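Local coordinates for protein endo-beta-N-acetylglucosaminidase F1 (PDB 6TCV) that probably hydrolyses the bond between the two core N-acetylglucosamine residues of high-mannose N-glycans, as an endo-beta-N-acetylglucosaminidase of a human gut bacterium, at residues A83-D88 against K123-P128; G335-D340 against Y360-M365; N180-L185 against E231-P236; G166-Y171 against E423-S428; R270-Y275 against Q318-K323. The protein carries 2 engineered substitutions. One frame throughout, in Å; residues are numbered along the deposited sequence. Where two conformers were deposited one is given.

Contact 1 (A83-D88 against K123-P128); sequences ALYPQD and KTYAIP
Ala-83 and Tyr-85 reach the two backbone groups of Ala-126 and leave Leu-84 between them to pack with its side chain. Ala-126 N donates to Ala-83 O at 2.8 Å, and Tyr-85 N returns a bond to Ala-126 O at 2.9 Å. Ala-126 O also takes a water hydrogen, and that water gives its other one to Tyr-85 O, which ties the chain where it leaves the strand. The side chains fit round this ladder. Those of Tyr-85 and Tyr-125 cross at about a right angle: Tyr-85 CD1 comes to 3.5 Å from Tyr-125 CB, which lies at the Tyr-85 ring edge, while Pro-86 CD lies over one face of that ring, toward its rim. With CG of Tyr-85 anti to its backbone N (chi1 -163°), the side chain runs beside Ile-127, the two pointing the same way, and Tyr-85 CB lies 3.8 Å from Ile-127 CG1. Leu-84 CD1 meets Pro-128 CD at 3.7 Å, and Ala-83 CB touches Tyr-125 CD2 at 4.0 Å. This is a short, weakly bonded parallel pairing of strand 83-84 with strand 125-130, Leu-84 opposite Ala-126, in the mixed sheet of the BT_3987-like N-terminal domain. Further out, helix 68-78 packs on Leu-84 and Ala-126 through Leu-71, and strand 147-154 bonds the backbones of Tyr-125 and Ile-127. The phenol of Tyr-85 is hydrogen-bonded to Arg-114 O, and that of Tyr-125 to Gln-120 N.

Contact 2 (G335-D340 against Y360-M365); sequences GVATVD and YPIGQM
Ile-362 and Ala-337 point their side chains at each other, and the isoleucine does most of the reaching. Its CG1 sits in the crowded position between backbone N and carbonyl carbon (chi1 63°), and the branch then runs straight on (chi2 178°). This carries Ile-362 CD1 out over the backbone of 335-337, where it lies 3.4 Å from Val-336 O. The same methyl also touches Gly-335 C and Ala-337 CA. Ala-337 answers with its single methyl, whose CB is 4.0 Å from Ile-362 CD1 and equally close to CB and CG1 of that residue. It also abuts the next peptide, with Ala-337 CB 3.6 Å from Gly-363 N. Both segments lie in the connections after strands 324-329 and 350-353, neighbours in the mixed sheet; 335-340 runs into the small antiparallel pair 338-339 and 342-343, and 360-365 makes a type II' beta turn from Ile-362 to Met-365, closed by Met-365 N to Ile-362 O. Gly-363, with its positive phi, occupies the second position of that turn, where glycine is favoured. Tyr-360 adds only a loose touch: its OH stands 4.3 Å from Gly-335 CA. No hydrogen bond crosses between the segments. Tyr-334, just before the first segment, packs on Ile-362, sets its ring edge-to-face with Tyr-360 and bonds Tyr-360 O through its hydroxyl, while Asp-343 OD2 is hydrogen-bonded to Gln-364 N beyond the glycine.

Contact 3 (N180-L185 against E231-P236); sequences NPLNTL and ETLLQP
Leu-233 O is pressed against the side chain of Leu-182 and has no hydrogen-bonding partner in the model, although it is buried: Leu-182 CD2 lies 3.4 Å from it and CG 3.6 Å. The carbonyl stands where two short helices meet, one ending at Leu-233 and the next starting after Leu-234, which holds the N-cap position. Facing it is a 3-10 segment, 181-185, opened by an Asx turn in which Asn-180 OD1 accepts from Leu-182 N at 2.9 Å, the donor sitting well above the carbonyl plane (41°). Both elements are connections beside neighbouring parallel strands of a sheet consistent with the (beta/alpha)8 barrel of glycoside hydrolase family 18 endoglycosidases, and Leu-201 of strand 198-209 touches both Pro-181 and Leu-234. Much of the apolar contact comes from the two methyls of Leu-182. With CG anti to the carbonyl carbon (chi1 -71°), its side chain crosses that of Leu-233 at about a right angle, Leu-182 CD1 lying 3.9 Å from Leu-233 CD2, and Leu-182 CD2 comes to 4.1 Å from Pro-236 CB. Replacing Leu-182 by an alanine would probably open a gap beside Leu-233 and Pro-236 and leave Leu-233 O without its apolar cover. Deeper in, Pro-181 CG meets Leu-234 CD2 at 3.7 Å. The 3-10 segment is fastened from within: Asn-180 O accepts from both Asn-183 N and Asn-183 ND2, and Pro-181 O from both Thr-184 N and Thr-184 OG1. Asn-180 ND2, bonded to Lys-438 O, also lies 4.0 Å from Leu-233 CD2.

Contact 4 (G166-Y171 against E423-S428); sequences GVMQGY and EVLYGS
Tyr-426 OH donates to Met-168 O at 2.7 Å, the one direct hydrogen bond between the segments. The hydroxyl approaches from well above the carbonyl plane (53° out of it), yet Met-168 O itself lies at the edge of the tyrosine ring, in its plane. A water makes a second polar link, accepting from Met-168 N at 2.9 Å and donating to Leu-425 O. Both backbone groups of Met-168 are thus used, one by a side chain and one through solvent. The apolar contacts fall in two places. Val-167 crosses Tyr-426 at about a right angle and lies along the ring edge, its CB 3.8 Å from Tyr-426 CE1. Met-168 SD rests 3.7 Å from Leu-425 CD2, and the bend at chi3 (73°) sets only the terminal CE. Leu-425 CB in turn lies over the centre of one face of the Tyr-426 ring, and Phe-401 of strand 400-404 touches both residues. A phenylalanine in place of Tyr-426 would probably keep the packing on Val-167 but leave Met-168 O without its hydroxyl mate. The contact joins the last turn of helix 421-426 to the lead-in of strand 169-175, the first strand of the barrel. Because the hydroxyl and the water both bond backbone atoms of Met-168, the polar link depends on the path of the chain there and not on the methionine side chain.

Contact 5 (R270-Y275 against Q318-K323); sequences REVAQY and QAMPDK
Ala-273 O and Lys-323 NZ share one water, each at 2.8 Å; the water donates to the carbonyl and accepts from the ammonium group. It bridges helix 262-278 to the turn that follows helix 306-319, the helices of two successive beta-alpha-beta crossovers that link strand 243-249 to 283-287 and 283-287 to 324-329. Between the helices no direct hydrogen bond forms, and small side chains let them come close: Ala-273 CB meets Ala-319 CB at 3.7 Å, both methyls pointing across. Met-320 is the first residue to leave the helix. Its CG lies between backbone N and carbonyl carbon (chi1 56°), and the chain then runs extended, laying Met-320 SD alongside Ala-273, 3.9 Å from Ala-273 CA. The same residue begins a type I beta turn closed by Lys-323 N to Met-320 O, which returns the chain toward strand 324-329. Val-284 of strand 283-287 touches both Val-272 and Met-320 from the sheet side, whereas the outer end is formed by the aliphatic part of Arg-270, with CG 4.3 Å from Ala-319 CB. At the inner end Met-320 CE reaches Val-272 CG1 at 4.2 Å.

Contact 3 is the most buried of the five and contact 2 lies at the surface; contacts 1, 4 and 5 are partly buried. Contacts 2 to 5 are all set around the large mixed sheet, while contact 1 belongs to the N-terminal domain and is the one built on strand pairing. Contacts 1 and 5 touch through a probable hydrogen bond between Thr-124 OG1 and Asp-322 OD2, linking that domain to the turn after helix 306-319. Contacts 2, 3 and 5 have no direct hydrogen bond between their segments, whereas contact 4 has a phenol bond. Waters bridge contacts 1, 4 and 5. Contacts 4 and 5 stand on opposite sides of the chain's centre.

Contact 1 (A83-D88 against K123-P128)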
# COMPACT_ATOMS: atom_id res chain seq x y z
N ALA A 83 -12.00 -16.54 -2.45
CA ALA A 83 -12.24 -17.97 -2.28
C ALA A 83 -11.75 -18.42 -0.91
O ALA A 83 -10.86 -17.82 -0.31
CB ALA A 83 -11.52 -18.73 -3.39
N LEU A 84 -12.31 -19.53 -0.44
CA LEU A 84 -11.92 -20.07 0.86
C LEU A 84 -10.55 -20.74 0.74
O LEU A 84 -10.33 -21.58 -0.14
CB LEU A 84 -12.93 -21.14 1.27
CG LEU A 84 -12.78 -21.69 2.69
CD1 LEU A 84 -13.19 -20.68 3.72
CD2 LEU A 84 -13.59 -22.97 2.90
N TYR A 85 -9.62 -20.36 1.61
CA TYR A 85 -8.34 -21.06 1.63
C TYR A 85 -8.56 -22.52 2.01
O TYR A 85 -9.39 -22.81 2.90
CB TYR A 85 -7.38 -20.39 2.63
CG TYR A 85 -5.92 -20.76 2.44
CD1 TYR A 85 -5.22 -20.33 1.31
CD2 TYR A 85 -5.24 -21.49 3.40
CE1 TYR A 85 -3.90 -20.65 1.12
CE2 TYR A 85 -3.88 -21.81 3.21
CZ TYR A 85 -3.23 -21.37 2.07
OH TYR A 85 -1.91 -21.66 1.84
N PRO A 86 -7.86 -23.46 1.38
CA PRO A 86 -8.10 -24.88 1.71
C PRO A 86 -7.99 -25.16 3.19
O PRO A 86 -6.95 -24.87 3.81
CB PRO A 86 -7.05 -25.64 0.90
CG PRO A 86 -6.76 -24.75 -0.27
CD PRO A 86 -6.89 -23.31 0.28
N GLN A 87 -9.06 -25.71 3.79
CA GLN A 87 -9.10 -25.88 5.23
C GLN A 87 -8.03 -26.85 5.73
O GLN A 87 -7.54 -26.70 6.85
CB GLN A 87 -10.49 -26.38 5.66
N ASP A 88 -7.61 -27.80 4.89
CA ASP A 88 -6.59 -28.78 5.25
C ASP A 88 -5.22 -28.14 5.44
O ASP A 88 -4.33 -28.79 5.99
CB ASP A 88 -6.56 -29.87 4.16
CG ASP A 88 -5.97 -29.37 2.84
OD1 ASP A 88 -4.77 -29.58 2.57
OD2 ASP A 88 -6.74 -28.74 2.07
N LYS A 123 -3.91 -14.12 -6.40
CA LYS A 123 -5.26 -14.33 -5.90
C LYS A 123 -5.26 -14.36 -4.38
O LYS A 123 -4.41 -15.01 -3.77
CB LYS A 123 -5.84 -15.63 -6.43
N THR A 124 -6.21 -13.68 -3.76
CA THR A 124 -6.37 -13.67 -2.32
C THR A 124 -7.41 -14.68 -1.86
O THR A 124 -8.52 -14.74 -2.42
CB THR A 124 -6.79 -12.28 -1.86
OG1 THR A 124 -5.79 -11.36 -2.19
CG2 THR A 124 -7.04 -12.23 -0.35
N TYR A 125 -7.05 -15.53 -0.90
CA TYR A 125 -7.92 -16.52 -0.29
C TYR A 125 -8.23 -16.08 1.13
O TYR A 125 -7.53 -15.28 1.73
CB TYR A 125 -7.20 -17.88 -0.30
CG TYR A 125 -6.93 -18.42 -1.68
CD1 TYR A 125 -5.85 -17.97 -2.41
CD2 TYR A 125 -7.75 -19.38 -2.23
CE1 TYR A 125 -5.60 -18.46 -3.70
CE2 TYR A 125 -7.51 -19.88 -3.48
CZ TYR A 125 -6.45 -19.42 -4.21
OH TYR A 125 -6.25 -19.95 -5.48
N ALA A 126 -9.28 -16.63 1.70
CA ALA A 126 -9.73 -16.21 3.01
C ALA A 126 -9.77 -17.35 4.02
O ALA A 126 -10.21 -18.45 3.71
CB ALA A 126 -11.13 -15.59 2.89
N ILE A 127 -9.37 -17.04 5.25
CA ILE A 127 -9.60 -17.91 6.39
C ILE A 127 -10.49 -17.14 7.35
O ILE A 127 -10.01 -16.34 8.14
CB ILE A 127 -8.29 -18.31 7.08
CG1 ILE A 127 -7.26 -18.85 6.09
CG2 ILE A 127 -8.53 -19.35 8.17
CD1 ILE A 127 -5.86 -19.02 6.65
N PRO A 128 -11.81 -17.36 7.29
CA PRO A 128 -12.73 -16.75 8.26
C PRO A 128 -12.74 -17.63 9.49
O PRO A 128 -12.99 -18.83 9.41
CB PRO A 128 -14.08 -16.80 7.53
CG PRO A 128 -13.99 -18.00 6.69
CD PRO A 128 -12.53 -18.15 6.27
O HOH W 1 -10.12 -21.25 5.15

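Contact 2 (G335-D340 against Y360-M365)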
# COMPACT_ATOMS: atom_id res chain seq x y z
N GLY A 335 -4.68 12.01 10.59
CA GLY A 335 -4.69 12.43 11.98
C GLY A 335 -5.82 11.90 12.83
O GLY A 335 -5.63 11.80 14.04
N VAL A 336 -6.94 11.56 12.26
CA VAL A 336 -8.06 10.97 13.00
C VAL A 336 -7.89 9.47 13.06
O VAL A 336 -7.67 8.81 12.03
CB VAL A 336 -9.39 11.36 12.35
CG1 VAL A 336 -10.54 10.49 12.85
CG2 VAL A 336 -9.68 12.81 12.64
N ALA A 337 -8.00 8.90 14.25
CA ALA A 337 -7.52 7.55 14.48
C ALA A 337 -8.65 6.53 14.60
O ALA A 337 -8.36 5.32 14.74
CB ALA A 337 -6.71 7.56 15.79
N THR A 338 -9.90 6.96 14.47
CA THR A 338 -11.03 6.04 14.60
C THR A 338 -12.13 6.48 13.64
O THR A 338 -12.47 7.68 13.59
CB THR A 338 -11.55 6.06 16.04
OG1 THR A 338 -10.46 6.02 16.97
CG2 THR A 338 -12.40 4.84 16.31
N VAL A 339 -12.74 5.53 12.96
CA VAL A 339 -13.94 5.76 12.14
C VAL A 339 -14.91 4.65 12.47
O VAL A 339 -14.56 3.47 12.39
CB VAL A 339 -13.65 5.76 10.63
CG1 VAL A 339 -14.93 5.92 9.84
CG2 VAL A 339 -12.68 6.85 10.28
N ASP A 340 -16.12 5.02 12.86
CA ASP A 340 -17.14 4.01 13.17
C ASP A 340 -16.61 2.98 14.18
O ASP A 340 -16.92 1.78 14.11
CB ASP A 340 -17.68 3.36 11.92
CG ASP A 340 -18.51 4.31 11.07
OD1 ASP A 340 -18.82 5.42 11.52
OD2 ASP A 340 -18.84 3.93 9.94
N TYR A 360 4.43 9.68 11.87
CA TYR A 360 4.14 9.26 13.23
C TYR A 360 2.88 8.41 13.19
O TYR A 360 1.99 8.64 12.37
CB TYR A 360 3.88 10.45 14.22
CG TYR A 360 2.74 11.35 13.82
CD1 TYR A 360 2.88 12.33 12.81
CD2 TYR A 360 1.48 11.17 14.37
CE1 TYR A 360 1.76 13.09 12.41
CE2 TYR A 360 0.40 11.93 13.95
CZ TYR A 360 0.56 12.85 12.98
OH TYR A 360 -0.56 13.59 12.57
N PRO A 361 2.77 7.44 14.11
CA PRO A 361 1.58 6.58 14.19
C PRO A 361 0.44 7.20 14.98
O PRO A 361 0.68 8.00 15.90
CB PRO A 361 2.11 5.32 14.91
CG PRO A 361 3.18 5.90 15.83
CD PRO A 361 3.84 7.01 15.03
N ILE A 362 -0.78 6.78 14.66
CA ILE A 362 -1.95 7.11 15.47
C ILE A 362 -2.71 5.84 15.83
O ILE A 362 -2.54 4.80 15.22
CB ILE A 362 -2.86 8.13 14.77
CG1 ILE A 362 -3.43 7.58 13.49
CG2 ILE A 362 -2.04 9.40 14.47
CD1 ILE A 362 -4.38 8.52 12.74
N GLY A 363 -3.61 5.94 16.80
CA GLY A 363 -4.34 4.75 17.20
C GLY A 363 -3.43 3.65 17.67
O GLY A 363 -2.50 3.90 18.46
N GLN A 364 -3.69 2.43 17.21
CA GLN A 364 -2.86 1.27 17.55
C GLN A 364 -1.66 1.13 16.63
O GLN A 364 -0.87 0.19 16.82
CB GLN A 364 -3.65 -0.05 17.47
CG GLN A 364 -4.70 -0.25 18.55
CD GLN A 364 -5.43 -1.58 18.48
OE1 GLN A 364 -4.83 -2.64 18.32
NE2 GLN A 364 -6.75 -1.53 18.60
N MET A 365 -1.50 2.01 15.62
CA MET A 365 -0.38 1.86 14.73
C MET A 365 0.91 2.04 15.51
O MET A 365 0.93 2.57 16.63
CB MET A 365 -0.38 3.01 13.71
CG MET A 365 -1.60 3.03 12.83
SD MET A 365 -1.77 4.54 11.83
CE MET A 365 -0.43 4.34 10.64

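Contact 3 (N180-L185 against E231-P236)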
# COMPACT_ATOMS: atom_id res chain seq x y z
N ASN A 180 9.00 6.59 -16.63
CA ASN A 180 8.43 5.24 -16.73
C ASN A 180 8.64 4.48 -15.41
O ASN A 180 9.79 4.37 -14.95
CB ASN A 180 9.17 4.54 -17.87
CG ASN A 180 8.58 3.19 -18.26
OD1 ASN A 180 7.95 2.50 -17.44
ND2 ASN A 180 8.83 2.79 -19.49
N PRO A 181 7.59 3.95 -14.78
CA PRO A 181 7.76 3.22 -13.53
C PRO A 181 8.53 1.93 -13.68
O PRO A 181 8.96 1.38 -12.65
CB PRO A 181 6.33 2.98 -13.06
CG PRO A 181 5.50 2.96 -14.35
CD PRO A 181 6.17 4.01 -15.22
N LEU A 182 8.78 1.44 -14.88
CA LEU A 182 9.68 0.31 -15.03
C LEU A 182 11.07 0.62 -14.51
O LEU A 182 11.81 -0.32 -14.21
CB LEU A 182 9.73 -0.17 -16.49
CG LEU A 182 8.44 -0.88 -16.97
CD1 LEU A 182 8.65 -1.23 -18.44
CD2 LEU A 182 8.05 -2.10 -16.21
N ASN A 183 11.42 1.91 -14.36
CA ASN A 183 12.68 2.31 -13.72
C ASN A 183 12.80 1.80 -12.29
O ASN A 183 13.91 1.82 -11.75
CB ASN A 183 12.86 3.82 -13.85
CG ASN A 183 13.31 4.18 -15.20
OD1 ASN A 183 14.37 3.75 -15.68
ND2 ASN A 183 12.50 5.00 -15.88
N THR A 184 11.74 1.29 -11.68
CA THR A 184 11.89 0.55 -10.43
C THR A 184 12.99 -0.49 -10.55
O THR A 184 13.73 -0.77 -9.58
CB THR A 184 10.57 -0.14 -10.11
OG1 THR A 184 9.52 0.82 -9.95
CG2 THR A 184 10.61 -0.96 -8.84
N LEU A 185 13.10 -1.13 -11.72
CA LEU A 185 14.03 -2.24 -11.93
C LEU A 185 15.47 -1.78 -12.02
O LEU A 185 16.37 -2.64 -12.00
CB LEU A 185 13.61 -3.05 -13.15
CG LEU A 185 12.23 -3.64 -13.05
CD1 LEU A 185 11.93 -4.39 -14.36
CD2 LEU A 185 11.99 -4.48 -11.80
N GLU A 231 -0.36 -4.18 -18.78
CA GLU A 231 0.33 -5.46 -18.92
C GLU A 231 1.79 -5.27 -19.29
O GLU A 231 2.64 -6.02 -18.81
CB GLU A 231 -0.37 -6.38 -19.92
CG GLU A 231 -1.77 -6.75 -19.40
CD GLU A 231 -2.62 -7.54 -20.40
OE1 GLU A 231 -2.13 -7.84 -21.49
OE2 GLU A 231 -3.78 -7.87 -20.07
N THR A 232 2.13 -4.30 -20.12
CA THR A 232 3.53 -4.15 -20.49
C THR A 232 4.29 -3.18 -19.63
O THR A 232 5.52 -3.30 -19.58
CB THR A 232 3.69 -3.80 -21.94
OG1 THR A 232 3.01 -2.61 -22.19
CG2 THR A 232 3.04 -4.87 -22.83
N LEU A 233 3.64 -2.20 -18.99
CA LEU A 233 4.35 -1.16 -18.26
C LEU A 233 4.20 -1.21 -16.74
O LEU A 233 4.99 -0.57 -16.05
CB LEU A 233 3.93 0.23 -18.77
CG LEU A 233 4.27 0.43 -20.24
CD1 LEU A 233 3.74 1.83 -20.66
CD2 LEU A 233 5.76 0.39 -20.51
N LEU A 234 3.28 -2.03 -16.19
CA LEU A 234 3.08 -2.10 -14.74
C LEU A 234 3.17 -3.53 -14.23
O LEU A 234 3.88 -3.81 -13.26
CB LEU A 234 1.70 -1.54 -14.34
CG LEU A 234 1.46 -0.12 -14.77
CD1 LEU A 234 0.05 0.30 -14.33
CD2 LEU A 234 2.45 0.84 -14.19
N GLN A 235 2.54 -4.47 -14.90
CA GLN A 235 2.54 -5.86 -14.42
C GLN A 235 3.93 -6.48 -14.35
O GLN A 235 4.13 -7.36 -13.48
CB GLN A 235 1.57 -6.71 -15.25
CG GLN A 235 0.11 -6.26 -15.16
CD GLN A 235 -0.48 -6.18 -13.76
OE1 GLN A 235 -0.18 -7.01 -12.93
NE2 GLN A 235 -1.22 -5.13 -13.47
N PRO A 236 4.92 -6.09 -15.18
CA PRO A 236 6.26 -6.70 -15.00
C PRO A 236 6.82 -6.42 -13.61
O PRO A 236 7.62 -7.21 -13.11
CB PRO A 236 7.11 -6.05 -16.10
CG PRO A 236 6.09 -5.68 -17.17
CD PRO A 236 4.86 -5.25 -16.39

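Contact 4 (G166-Y171 against E423-S428)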
# COMPACT_ATOMS: atom_id res chain seq x y z
N GLY A 166 11.17 -8.45 9.16
CA GLY A 166 11.56 -7.40 10.07
C GLY A 166 12.45 -6.31 9.52
O GLY A 166 13.16 -5.69 10.32
N VAL A 167 12.74 -6.33 8.22
CA VAL A 167 13.54 -5.28 7.60
C VAL A 167 12.71 -4.05 7.26
O VAL A 167 11.50 -4.09 7.03
CB VAL A 167 14.28 -5.84 6.39
CG1 VAL A 167 15.26 -6.97 6.88
CG2 VAL A 167 13.36 -6.28 5.34
N MET A 168 13.38 -2.93 7.10
CA MET A 168 12.75 -1.74 6.55
C MET A 168 12.42 -1.99 5.07
O MET A 168 13.09 -2.78 4.39
CB MET A 168 13.70 -0.53 6.65
CG MET A 168 13.91 -0.09 8.10
SD MET A 168 14.55 1.58 8.22
CE MET A 168 13.07 2.50 7.77
N GLN A 169 11.39 -1.31 4.58
CA GLN A 169 10.91 -1.46 3.20
C GLN A 169 10.89 -0.10 2.52
O GLN A 169 10.77 0.95 3.16
CB GLN A 169 9.54 -2.09 3.18
CG GLN A 169 9.58 -3.53 3.72
CD GLN A 169 8.23 -4.13 3.78
OE1 GLN A 169 7.49 -4.00 4.77
NE2 GLN A 169 7.84 -4.77 2.71
N GLY A 170 10.99 -0.12 1.19
CA GLY A 170 11.01 1.08 0.39
C GLY A 170 9.67 1.45 -0.23
O GLY A 170 8.90 0.58 -0.64
N TYR A 171 9.41 2.74 -0.33
CA TYR A 171 8.16 3.32 -0.87
C TYR A 171 8.55 4.44 -1.82
O TYR A 171 9.10 5.45 -1.39
CB TYR A 171 7.35 3.84 0.31
CG TYR A 171 5.92 4.26 -0.00
CD1 TYR A 171 5.63 5.44 -0.66
CD2 TYR A 171 4.87 3.48 0.40
CE1 TYR A 171 4.31 5.82 -0.93
CE2 TYR A 171 3.53 3.87 0.14
CZ TYR A 171 3.31 5.02 -0.52
OH TYR A 171 2.01 5.45 -0.79
N GLU A 423 23.73 -1.83 3.27
CA GLU A 423 24.49 -2.75 4.10
C GLU A 423 23.91 -2.86 5.51
O GLU A 423 23.87 -3.95 6.09
CB GLU A 423 25.93 -2.24 4.21
CG GLU A 423 26.99 -3.20 4.67
CD GLU A 423 28.34 -2.84 4.08
OE1 GLU A 423 29.03 -3.75 3.57
OE2 GLU A 423 28.71 -1.64 4.11
N VAL A 424 23.45 -1.74 6.07
CA VAL A 424 22.89 -1.74 7.42
C VAL A 424 21.51 -2.39 7.41
O VAL A 424 21.18 -3.19 8.30
CB VAL A 424 22.84 -0.31 7.99
CG1 VAL A 424 22.06 -0.26 9.34
CG2 VAL A 424 24.26 0.23 8.19
N LEU A 425 20.67 -2.04 6.43
CA LEU A 425 19.29 -2.51 6.42
C LEU A 425 19.17 -3.97 6.03
O LEU A 425 18.32 -4.69 6.57
CB LEU A 425 18.45 -1.69 5.43
CG LEU A 425 18.31 -0.21 5.71
CD1 LEU A 425 17.44 0.37 4.58
CD2 LEU A 425 17.68 0.10 7.02
N TYR A 426 20.03 -4.47 5.16
CA TYR A 426 19.87 -5.75 4.46
C TYR A 426 21.12 -6.58 4.37
O TYR A 426 21.04 -7.71 3.89
CB TYR A 426 19.42 -5.48 3.01
CG TYR A 426 18.23 -4.55 2.90
CD1 TYR A 426 17.00 -4.86 3.53
CD2 TYR A 426 18.26 -3.37 2.16
CE1 TYR A 426 15.91 -4.05 3.43
CE2 TYR A 426 17.17 -2.58 2.02
CZ TYR A 426 16.00 -2.90 2.66
OH TYR A 426 14.88 -2.05 2.53
N GLY A 427 22.28 -6.07 4.80
CA GLY A 427 23.52 -6.76 4.57
C GLY A 427 23.97 -6.70 3.12
O GLY A 427 24.82 -7.51 2.72
N SER A 428 23.43 -5.77 2.31
CA SER A 428 23.84 -5.67 0.91
C SER A 428 23.58 -4.25 0.45
O SER A 428 22.45 -3.77 0.52
CB SER A 428 23.02 -6.70 0.11
OG SER A 428 23.40 -6.78 -1.27
O HOH W 2 16.20 -3.20 7.87

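Contact 5 (R270-Y275 against Q318-K323)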
# COMPACT_ATOMS: atom_id res chain seq x y z
N ARG A 270 -15.24 3.49 -3.40
CA ARG A 270 -15.66 2.35 -4.21
C ARG A 270 -15.17 2.49 -5.65
O ARG A 270 -14.80 1.49 -6.27
CB ARG A 270 -17.18 2.15 -4.08
CG ARG A 270 -17.49 1.73 -2.64
CD ARG A 270 -18.92 1.93 -2.21
NE ARG A 270 -18.92 1.83 -0.73
CZ ARG A 270 -19.98 1.93 0.04
NH1 ARG A 270 -21.16 2.11 -0.52
NH2 ARG A 270 -19.88 1.83 1.36
N GLU A 271 -15.08 3.73 -6.16
CA GLU A 271 -14.50 3.95 -7.49
C GLU A 271 -13.00 3.66 -7.50
O GLU A 271 -12.49 3.03 -8.44
CB GLU A 271 -14.81 5.38 -7.92
CG GLU A 271 -14.40 5.65 -9.35
CD GLU A 271 -15.00 6.90 -9.90
OE1 GLU A 271 -16.26 7.07 -9.76
OE2 GLU A 271 -14.32 7.62 -10.66
N VAL A 272 -12.29 4.11 -6.46
CA VAL A 272 -10.87 3.81 -6.37
C VAL A 272 -10.66 2.30 -6.31
O VAL A 272 -9.76 1.77 -6.99
CB VAL A 272 -10.28 4.52 -5.15
CG1 VAL A 272 -8.87 4.00 -4.81
CG2 VAL A 272 -10.24 6.02 -5.37
N ALA A 273 -11.43 1.57 -5.51
CA ALA A 273 -11.29 0.13 -5.45
C ALA A 273 -11.55 -0.48 -6.80
O ALA A 273 -10.92 -1.47 -7.17
CB ALA A 273 -12.21 -0.44 -4.37
N GLN A 274 -12.55 0.04 -7.55
CA GLN A 274 -12.85 -0.50 -8.87
C GLN A 274 -11.66 -0.31 -9.80
O GLN A 274 -11.34 -1.22 -10.57
CB GLN A 274 -14.10 0.21 -9.41
CG GLN A 274 -14.61 -0.43 -10.68
CD GLN A 274 -13.92 0.01 -11.93
OE1 GLN A 274 -13.53 1.16 -12.04
NE2 GLN A 274 -13.79 -0.91 -12.89
N TYR A 275 -11.02 0.84 -9.74
CA TYR A 275 -9.80 1.04 -10.55
C TYR A 275 -8.73 0.01 -10.19
O TYR A 275 -8.07 -0.56 -11.06
CB TYR A 275 -9.21 2.47 -10.35
CG TYR A 275 -9.70 3.48 -11.34
CD1 TYR A 275 -10.95 4.02 -11.23
CD2 TYR A 275 -8.86 3.92 -12.37
CE1 TYR A 275 -11.42 4.95 -12.16
CE2 TYR A 275 -9.30 4.83 -13.27
CZ TYR A 275 -10.56 5.34 -13.15
OH TYR A 275 -11.04 6.29 -14.07
N GLN A 318 -12.46 -0.77 3.41
CA GLN A 318 -13.61 -1.67 3.40
C GLN A 318 -13.87 -2.23 2.02
O GLN A 318 -14.33 -3.36 1.90
CB GLN A 318 -14.85 -0.96 3.94
CG GLN A 318 -14.78 -0.50 5.38
CD GLN A 318 -13.91 -1.36 6.27
OE1 GLN A 318 -14.24 -2.50 6.54
NE2 GLN A 318 -12.80 -0.80 6.74
N ALA A 319 -13.62 -1.44 0.97
CA ALA A 319 -13.92 -1.83 -0.40
C ALA A 319 -12.79 -2.65 -1.01
O ALA A 319 -13.03 -3.38 -1.98
CB ALA A 319 -14.18 -0.58 -1.25
N MET A 320 -11.57 -2.57 -0.48
CA MET A 320 -10.43 -3.38 -0.95
C MET A 320 -9.59 -3.79 0.26
O MET A 320 -8.43 -3.39 0.42
CB MET A 320 -9.60 -2.68 -2.04
CG MET A 320 -9.02 -1.32 -1.73
SD MET A 320 -8.23 -0.68 -3.25
CE MET A 320 -7.32 0.74 -2.61
N PRO A 321 -10.14 -4.71 1.08
CA PRO A 321 -9.48 -5.01 2.35
C PRO A 321 -8.17 -5.75 2.18
O PRO A 321 -7.35 -5.74 3.11
CB PRO A 321 -10.50 -5.85 3.11
CG PRO A 321 -11.41 -6.37 2.04
CD PRO A 321 -11.46 -5.33 0.97
N ASP A 322 -7.93 -6.42 1.07
CA ASP A 322 -6.63 -7.07 0.89
C ASP A 322 -5.57 -6.16 0.27
O ASP A 322 -4.43 -6.60 0.12
CB ASP A 322 -6.78 -8.37 0.08
CG ASP A 322 -7.34 -8.12 -1.29
OD1 ASP A 322 -8.16 -7.21 -1.46
OD2 ASP A 322 -7.01 -8.91 -2.21
N LYS A 323 -5.92 -4.92 -0.09
CA LYS A 323 -5.00 -4.00 -0.76
C LYS A 323 -4.56 -2.89 0.18
O LYS A 323 -5.15 -2.68 1.24
CB LYS A 323 -5.67 -3.42 -2.02
CG LYS A 323 -5.99 -4.51 -3.04
CD LYS A 323 -6.42 -3.96 -4.39
CE LYS A 323 -6.66 -5.03 -5.43
NZ LYS A 323 -7.99 -5.61 -5.21
O HOH W 3 -9.83 -3.54 -5.57